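Local coordinates for protein guanine nucleotide exchange factor p115rhogef (Homo sapiens, PDB 1IAP) that probably exchanges guanine nucleotide on Rho GTPases and, through an N-terminal RGS-like domain, responds to heterotrimeric G-protein alpha subunits, at residues P31-L43 against F58-V71. Sequence-based numbering, arbitrary orientation.
Sequences PGPLLCCLHADML and FYHSFLEKTAVLRV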
ATOM      1  N   PRO A  31      -4.484   8.310   1.929  1.00 26.86           N
ATOM      2  CA  PRO A  31      -3.628   7.152   1.659  1.00 24.32           C
ATOM      3  C   PRO A  31      -3.833   5.931   2.554  1.00 21.09           C
ATOM      4  O   PRO A  31      -3.458   4.820   2.176  1.00 22.53           O
ATOM      5  CB  PRO A  31      -2.226   7.734   1.836  1.00 26.81           C
ATOM      6  CG  PRO A  31      -2.426   8.713   2.938  1.00 27.70           C
ATOM      7  CD  PRO A  31      -3.702   9.407   2.526  1.00 32.42           C
ATOM      8  N   GLY A  32      -4.423   6.140   3.728  1.00 21.42           N
ATOM      9  CA  GLY A  32      -4.646   5.056   4.676  1.00 19.05           C
ATOM     10  C   GLY A  32      -5.187   3.742   4.139  1.00 25.17           C
ATOM     11  O   GLY A  32      -4.532   2.706   4.273  1.00 20.68           O
ATOM     12  N   PRO A  33      -6.378   3.749   3.519  1.00 22.67           N
ATOM     13  CA  PRO A  33      -7.019   2.553   2.961  1.00 24.90           C
ATOM     14  C   PRO A  33      -6.151   1.699   2.038  1.00 22.36           C
ATOM     15  O   PRO A  33      -6.071   0.483   2.214  1.00 19.21           O
ATOM     16  CB  PRO A  33      -8.229   3.133   2.231  1.00 28.71           C
ATOM     17  CG  PRO A  33      -8.593   4.297   3.094  1.00 23.54           C
ATOM     18  CD  PRO A  33      -7.245   4.927   3.344  1.00 26.29           C
ATOM     19  N   LEU A  34      -5.513   2.324   1.055  1.00 21.31           N
ATOM     20  CA  LEU A  34      -4.666   1.590   0.123  1.00 18.75           C
ATOM     21  C   LEU A  34      -3.429   1.039   0.827  1.00 15.46           C
ATOM     22  O   LEU A  34      -3.078  -0.111   0.630  1.00 19.76           O
ATOM     23  CB  LEU A  34      -4.240   2.480  -1.055  1.00 22.21           C
ATOM     24  CG  LEU A  34      -3.307   1.875  -2.121  1.00 21.96           C
ATOM     25  CD1 LEU A  34      -3.916   0.618  -2.754  1.00 19.11           C
ATOM     26  CD2 LEU A  34      -3.022   2.914  -3.195  1.00 24.14           C
ATOM     27  N   LEU A  35      -2.800   1.858   1.666  1.00 19.09           N
ATOM     28  CA  LEU A  35      -1.603   1.434   2.386  1.00 22.70           C
ATOM     29  C   LEU A  35      -1.909   0.270   3.323  1.00 22.24           C
ATOM     30  O   LEU A  35      -1.097  -0.638   3.484  1.00 22.45           O
ATOM     31  CB  LEU A  35      -1.010   2.604   3.171  1.00 19.16           C
ATOM     32  CG  LEU A  35      -0.458   3.754   2.323  1.00 21.99           C
ATOM     33  CD1 LEU A  35      -0.062   4.909   3.219  1.00 20.51           C
ATOM     34  CD2 LEU A  35       0.719   3.273   1.479  1.00 18.09           C
ATOM     35  N   CYS A  36      -3.095   0.306   3.917  1.00 23.05           N
ATOM     36  CA  CYS A  36      -3.547  -0.735   4.830  1.00 21.42           C
ATOM     37  C   CYS A  36      -3.670  -2.073   4.094  1.00 21.63           C
ATOM     38  O   CYS A  36      -3.180  -3.101   4.563  1.00 21.26           O
ATOM     39  CB  CYS A  36      -4.888  -0.327   5.447  1.00 22.85           C
ATOM     40  SG  CYS A  36      -5.647  -1.571   6.499  1.00 23.23           S
ATOM     41  N   CYS A  37      -4.291  -2.042   2.918  1.00 19.05           N
ATOM     42  CA  CYS A  37      -4.470  -3.242   2.109  1.00 23.59           C
ATOM     43  C   CYS A  37      -3.131  -3.846   1.688  1.00 27.04           C
ATOM     44  O   CYS A  37      -2.971  -5.066   1.682  1.00 25.40           O
ATOM     45  CB  CYS A  37      -5.305  -2.932   0.863  1.00 24.06           C
ATOM     46  SG  CYS A  37      -7.069  -2.674   1.178  1.00 26.99           S
ATOM     47  N   LEU A  38      -2.174  -2.989   1.339  1.00 20.74           N
ATOM     48  CA  LEU A  38      -0.855  -3.460   0.920  1.00 18.43           C
ATOM     49  C   LEU A  38      -0.121  -4.126   2.087  1.00 21.09           C
ATOM     50  O   LEU A  38       0.474  -5.190   1.925  1.00 23.03           O
ATOM     51  CB  LEU A  38      -0.022  -2.300   0.355  1.00 20.45           C
ATOM     52  CG  LEU A  38      -0.578  -1.559  -0.867  1.00 26.19           C
ATOM     53  CD1 LEU A  38       0.363  -0.412  -1.275  1.00 23.05           C
ATOM     54  CD2 LEU A  38      -0.766  -2.527  -2.026  1.00 21.49           C
ATOM     55  N   HIS A  39      -0.186  -3.514   3.268  1.00 20.82           N
ATOM     56  CA  HIS A  39       0.485  -4.074   4.438  1.00 26.30           C
ATOM     57  C   HIS A  39      -0.172  -5.369   4.908  1.00 25.98           C
ATOM     58  O   HIS A  39       0.496  -6.251   5.452  1.00 25.29           O
ATOM     59  CB  HIS A  39       0.530  -3.058   5.575  1.00 21.69           C
ATOM     60  CG  HIS A  39       1.546  -1.977   5.376  1.00 20.34           C
ATOM     61  ND1 HIS A  39       2.125  -1.301   6.424  1.00 26.83           N
ATOM     62  CD2 HIS A  39       2.086  -1.457   4.247  1.00 20.56           C
ATOM     63  CE1 HIS A  39       2.978  -0.407   5.953  1.00 26.13           C
ATOM     64  NE2 HIS A  39       2.972  -0.483   4.634  1.00 17.75           N
ATOM     65  N   ALA A  40      -1.476  -5.479   4.679  1.00 19.86           N
ATOM     66  CA  ALA A  40      -2.235  -6.668   5.063  1.00 22.87           C
ATOM     67  C   ALA A  40      -1.817  -7.843   4.191  1.00 26.59           C
ATOM     68  O   ALA A  40      -1.736  -8.979   4.657  1.00 28.38           O
ATOM     69  CB  ALA A  40      -3.721  -6.409   4.914  1.00 25.54           C
ATOM     70  N   ASP A  41      -1.544  -7.557   2.921  1.00 24.81           N
ATOM     71  CA  ASP A  41      -1.120  -8.580   1.979  1.00 25.35           C
ATOM     72  C   ASP A  41       0.284  -9.044   2.355  1.00 27.49           C
ATOM     73  O   ASP A  41       0.600 -10.231   2.302  1.00 31.08           O
ATOM     74  CB  ASP A  41      -1.119  -8.015   0.559  1.00 32.53           C
ATOM     75  CG  ASP A  41      -0.892  -9.084  -0.487  1.00 36.05           C
ATOM     76  OD1 ASP A  41       0.277  -9.323  -0.852  1.00 31.25           O
ATOM     77  OD2 ASP A  41      -1.887  -9.693  -0.931  1.00 37.87           O
ATOM     78  N   MET A  42       1.117  -8.078   2.725  1.00 29.04           N
ATOM     79  CA  MET A  42       2.495  -8.312   3.132  1.00 35.92           C
ATOM     80  C   MET A  42       2.526  -9.207   4.372  1.00 40.68           C
ATOM     81  O   MET A  42       3.397 -10.071   4.505  1.00 40.83           O
ATOM     82  CB  MET A  42       3.161  -6.959   3.410  1.00 34.16           C
ATOM     83  CG  MET A  42       4.557  -7.007   3.992  1.00 37.32           C
ATOM     84  SD  MET A  42       5.292  -5.352   3.956  1.00 40.00           S
ATOM     85  CE  MET A  42       4.354  -4.555   5.231  1.00 42.25           C
ATOM     86  N   LEU A  43       1.550  -9.007   5.256  1.00 39.28           N
ATOM     87  CA  LEU A  43       1.421  -9.786   6.487  1.00 44.41           C
ATOM     88  C   LEU A  43       1.122 -11.248   6.180  1.00 44.39           C
ATOM     89  O   LEU A  43       1.605 -12.149   6.868  1.00 37.41           O
ATOM     90  CB  LEU A  43       0.297  -9.218   7.358  1.00 39.89           C
ATOM     91  CG  LEU A  43       0.678  -8.349   8.556  1.00 50.94           C
ATOM     92  CD1 LEU A  43       1.609  -7.223   8.137  1.00 60.05           C
ATOM     93  CD2 LEU A  43      -0.586  -7.797   9.190  1.00 55.12           C
ATOM     94  N   PHE A  58       0.801  -3.078  12.245  1.00 21.15           N
ATOM     95  CA  PHE A  58      -0.356  -2.846  11.387  1.00 27.05           C
ATOM     96  C   PHE A  58      -1.461  -2.234  12.242  1.00 25.21           C
ATOM     97  O   PHE A  58      -2.142  -1.306  11.811  1.00 24.03           O
ATOM     98  CB  PHE A  58      -0.804  -4.178  10.772  1.00 24.41           C
ATOM     99  CG  PHE A  58      -2.065  -4.095   9.954  1.00 26.56           C
ATOM    100  CD1 PHE A  58      -2.003  -3.874   8.581  1.00 24.04           C
ATOM    101  CD2 PHE A  58      -3.311  -4.314  10.542  1.00 26.35           C
ATOM    102  CE1 PHE A  58      -3.160  -3.872   7.801  1.00 26.77           C
ATOM    103  CE2 PHE A  58      -4.476  -4.314   9.770  1.00 30.94           C
ATOM    104  CZ  PHE A  58      -4.398  -4.094   8.394  1.00 29.58           C
ATOM    105  N   TYR A  59      -1.621  -2.753  13.460  1.00 20.87           N
ATOM    106  CA  TYR A  59      -2.623  -2.236  14.383  1.00 19.40           C
ATOM    107  C   TYR A  59      -2.324  -0.784  14.735  1.00 23.44           C
ATOM    108  O   TYR A  59      -3.183   0.087  14.598  1.00 18.35           O
ATOM    109  CB  TYR A  59      -2.673  -3.087  15.664  1.00 22.17           C
ATOM    110  CG  TYR A  59      -3.492  -2.475  16.772  1.00 22.81           C
ATOM    111  CD1 TYR A  59      -4.882  -2.594  16.793  1.00 29.13           C
ATOM    112  CD2 TYR A  59      -2.880  -1.738  17.789  1.00 25.82           C
ATOM    113  CE1 TYR A  59      -5.642  -1.988  17.798  1.00 28.39           C
ATOM    114  CE2 TYR A  59      -3.625  -1.131  18.789  1.00 32.86           C
ATOM    115  CZ  TYR A  59      -5.002  -1.259  18.791  1.00 29.36           C
ATOM    116  OH  TYR A  59      -5.733  -0.651  19.783  1.00 36.68           O
ATOM    117  N   HIS A  60      -1.088  -0.519  15.157  1.00 16.76           N
ATOM    118  CA  HIS A  60      -0.696   0.828  15.548  1.00 24.17           C
ATOM    119  C   HIS A  60      -0.736   1.854  14.417  1.00 21.64           C
ATOM    120  O   HIS A  60      -0.980   3.032  14.656  1.00 22.05           O
ATOM    121  CB  HIS A  60       0.684   0.806  16.210  1.00 29.64           C
ATOM    122  CG  HIS A  60       0.693   0.139  17.551  1.00 37.65           C
ATOM    123  ND1 HIS A  60       0.016   0.648  18.639  1.00 37.36           N
ATOM    124  CD2 HIS A  60       1.270  -1.011  17.972  1.00 42.42           C
ATOM    125  CE1 HIS A  60       0.172  -0.163  19.671  1.00 42.76           C
ATOM    126  NE2 HIS A  60       0.928  -1.178  19.292  1.00 45.65           N
ATOM    127  N   SER A  61      -0.530   1.392  13.189  1.00 19.95           N
ATOM    128  CA  SER A  61      -0.530   2.267  12.021  1.00 22.71           C
ATOM    129  C   SER A  61      -1.897   2.553  11.404  1.00 28.40           C
ATOM    130  O   SER A  61      -2.153   3.678  10.962  1.00 22.65           O
ATOM    131  CB  SER A  61       0.381   1.694  10.928  1.00 24.72           C
ATOM    132  OG  SER A  61       1.745   1.747  11.302  1.00 26.55           O
ATOM    133  N   PHE A  62      -2.781   1.554  11.392  1.00 24.58           N
ATOM    134  CA  PHE A  62      -4.079   1.720  10.742  1.00 21.89           C
ATOM    135  C   PHE A  62      -5.348   1.536  11.555  1.00 27.15           C
ATOM    136  O   PHE A  62      -6.412   2.005  11.136  1.00 21.15           O
ATOM    137  CB  PHE A  62      -4.170   0.774   9.535  1.00 18.45           C
ATOM    138  CG  PHE A  62      -2.991   0.846   8.613  1.00 21.61           C
ATOM    139  CD1 PHE A  62      -2.039  -0.167   8.604  1.00 22.45           C
ATOM    140  CD2 PHE A  62      -2.830   1.927   7.752  1.00 18.51           C
ATOM    141  CE1 PHE A  62      -0.935  -0.104   7.755  1.00 23.62           C
ATOM    142  CE2 PHE A  62      -1.732   2.000   6.902  1.00 22.76           C
ATOM    143  CZ  PHE A  62      -0.784   0.982   6.903  1.00 21.96           C
ATOM    144  N   LEU A  63      -5.252   0.871  12.702  1.00 24.44           N
ATOM    145  CA  LEU A  63      -6.451   0.590  13.494  1.00 22.33           C
ATOM    146  C   LEU A  63      -6.618   1.336  14.818  1.00 27.97           C
ATOM    147  O   LEU A  63      -7.744   1.587  15.253  1.00 30.08           O
ATOM    148  CB  LEU A  63      -6.565  -0.929  13.709  1.00 23.78           C
ATOM    149  CG  LEU A  63      -6.319  -1.816  12.475  1.00 20.13           C
ATOM    150  CD1 LEU A  63      -6.344  -3.303  12.840  1.00 18.64           C
ATOM    151  CD2 LEU A  63      -7.345  -1.516  11.395  1.00 22.20           C
ATOM    152  N   GLU A  64      -5.511   1.708  15.452  1.00 27.13           N
ATOM    153  CA  GLU A  64      -5.571   2.419  16.727  1.00 30.27           C
ATOM    154  C   GLU A  64      -6.130   3.841  16.620  1.00 33.48           C
ATOM    155  O   GLU A  64      -5.884   4.543  15.640  1.00 32.26           O
ATOM    156  CB  GLU A  64      -4.194   2.430  17.396  1.00 33.45           C
ATOM    157  CG  GLU A  64      -4.186   3.072  18.770  1.00 42.71           C
ATOM    158  CD  GLU A  64      -2.944   2.735  19.554  1.00 55.10           C
ATOM    159  OE1 GLU A  64      -1.830   3.043  19.074  1.00 60.59           O
ATOM    160  OE2 GLU A  64      -3.085   2.158  20.652  1.00 59.06           O
ATOM    161  N   LYS A  65      -6.859   4.254  17.656  1.00 30.26           N
ATOM    162  CA  LYS A  65      -7.493   5.572  17.736  1.00 34.43           C
ATOM    163  C   LYS A  65      -6.646   6.767  17.290  1.00 34.21           C
ATOM    164  O   LYS A  65      -7.108   7.607  16.515  1.00 38.76           O
ATOM    165  CB  LYS A  65      -7.994   5.820  19.163  1.00 41.77           C
ATOM    166  CG  LYS A  65      -8.724   7.145  19.360  1.00 54.42           C
ATOM    167  CD  LYS A  65      -8.867   7.495  20.841  1.00 63.41           C
ATOM    168  CE  LYS A  65      -9.603   6.409  21.614  1.00 71.63           C
ATOM    169  NZ  LYS A  65      -9.721   6.733  23.065  1.00 76.50           N
ATOM    170  N   THR A  66      -5.416   6.853  17.782  1.00 34.80           N
ATOM    171  CA  THR A  66      -4.547   7.978  17.436  1.00 36.88           C
ATOM    172  C   THR A  66      -3.720   7.801  16.163  1.00 31.23           C
ATOM    173  O   THR A  66      -2.962   8.698  15.798  1.00 34.48           O
ATOM    174  CB  THR A  66      -3.577   8.323  18.594  1.00 36.70           C
ATOM    175  OG1 THR A  66      -2.648   7.246  18.782  1.00 42.66           O
ATOM    176  CG2 THR A  66      -4.342   8.563  19.888  1.00 35.28           C
ATOM    177  N   ALA A  67      -3.855   6.654  15.496  1.00 31.88           N
ATOM    178  CA  ALA A  67      -3.098   6.382  14.271  1.00 23.96           C
ATOM    179  C   ALA A  67      -3.289   7.448  13.203  1.00 27.11           C
ATOM    180  O   ALA A  67      -4.413   7.767  12.821  1.00 25.76           O
ATOM    181  CB  ALA A  67      -3.454   5.017  13.719  1.00 29.83           C
ATOM    182  N   VAL A  68      -2.176   7.987  12.717  1.00 30.14           N
ATOM    183  CA  VAL A  68      -2.201   9.029  11.697  1.00 31.12           C
ATOM    184  C   VAL A  68      -2.850   8.531  10.412  1.00 25.67           C
ATOM    185  O   VAL A  68      -3.500   9.294   9.700  1.00 29.08           O
ATOM    186  CB  VAL A  68      -0.780   9.515  11.347  1.00 38.36           C
ATOM    187  CG1 VAL A  68      -0.840  10.925  10.790  1.00 45.48           C
ATOM    188  CG2 VAL A  68       0.125   9.436  12.564  1.00 50.04           C
ATOM    189  N   LEU A  69      -2.679   7.243  10.133  1.00 21.28           N
ATOM    190  CA  LEU A  69      -3.230   6.634   8.929  1.00 26.11           C
ATOM    191  C   LEU A  69      -4.429   5.749   9.251  1.00 22.41           C
ATOM    192  O   LEU A  69      -4.720   4.803   8.521  1.00 20.27           O
ATOM    193  CB  LEU A  69      -2.154   5.804   8.218  1.00 20.57           C
ATOM    194  CG  LEU A  69      -0.866   6.486   7.748  1.00 30.91           C
ATOM    195  CD1 LEU A  69       0.038   5.437   7.130  1.00 25.21           C
ATOM    196  CD2 LEU A  69      -1.161   7.593   6.743  1.00 27.98           C
ATOM    197  N   ARG A  70      -5.146   6.089  10.319  1.00 23.57           N
ATOM    198  CA  ARG A  70      -6.302   5.305  10.733  1.00 27.11           C
ATOM    199  C   ARG A  70      -7.324   5.154   9.622  1.00 24.18           C
ATOM    200  O   ARG A  70      -7.709   6.132   8.975  1.00 26.39           O
ATOM    201  CB  ARG A  70      -6.976   5.920  11.961  1.00 22.40           C
ATOM    202  CG  ARG A  70      -8.014   5.001  12.600  1.00 25.98           C
ATOM    203  CD  ARG A  70      -8.536   5.573  13.913  1.00 28.30           C
ATOM    204  NE  ARG A  70      -9.070   4.522  14.775  1.00 43.18           N
ATOM    205  CZ  ARG A  70     -10.361   4.337  15.032  1.00 49.12           C
ATOM    206  NH1 ARG A  70     -11.275   5.136  14.497  1.00 54.93           N
ATOM    207  NH2 ARG A  70     -10.738   3.331  15.811  1.00 50.35           N
ATOM    208  N   VAL A  71      -7.708   3.907   9.370  1.00 22.05           N
ATOM    209  CA  VAL A  71      -8.702   3.589   8.356  1.00 24.60           C
ATOM    210  C   VAL A  71     -10.015   3.303   9.086  1.00 24.80           C
ATOM    211  O   VAL A  71     -10.008   3.012  10.282  1.00 25.64           O
ATOM    212  CB  VAL A  71      -8.299   2.332   7.535  1.00 30.78           C
ATOM    213  CG1 VAL A  71      -6.960   2.551   6.839  1.00 25.52           C
ATOM    214  CG2 VAL A  71      -8.235   1.099   8.429  1.00 28.90           C
TER
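Two phenylalanines of helix 48-63 act as knobs into holes on the near-antiparallel helix 32-43; the axes of 32-43 and 58-63 approach to 10.3 Å, with an angle of 160° between their N-to-C directions. Phe62 fills the hole made by Gly32, Leu35, Cys36 and His39. Cys36 CA lies over the middle of its ring, 3.8 Å from the centroid and 6° off the normal, a CH-pi contact. The far edge of the same ring meets the face of His39 in an offset T-shaped pair, Phe62 CE1 lying 3.5 Å from His39 ND1. His39 NE2 is hydrogen-bonded to Ala180 O of helix 171-187, which helps to fix the imidazole that receives this edge.

One turn away, Phe58 sits among Cys36, His39, Ala40 and Leu43, its CE1 edge directed at Cys36 O (3.3 Å), while Leu43 CD2 packs on Phe58 CB. Because Cys36 holds SG anti to its backbone N (chi1 175°), the sulfur reaches both rings, oblique to each, with SG 3.4 Å from Phe58 CZ.

Farther along, residues 69-71 fold back over Gly32: Val71 CG1 presses to 3.4 Å from Gly32 C, and Leu69 CD1 meets Leu35 CD1. Val71 N donates a hydrogen bond to Phe62 O, tying this return to the helix. Neighbouring antiparallel helices interlocked by knobs into holes are what an antiparallel helical bundle shows, here in the buried interior of an all-helical RGS-like domain.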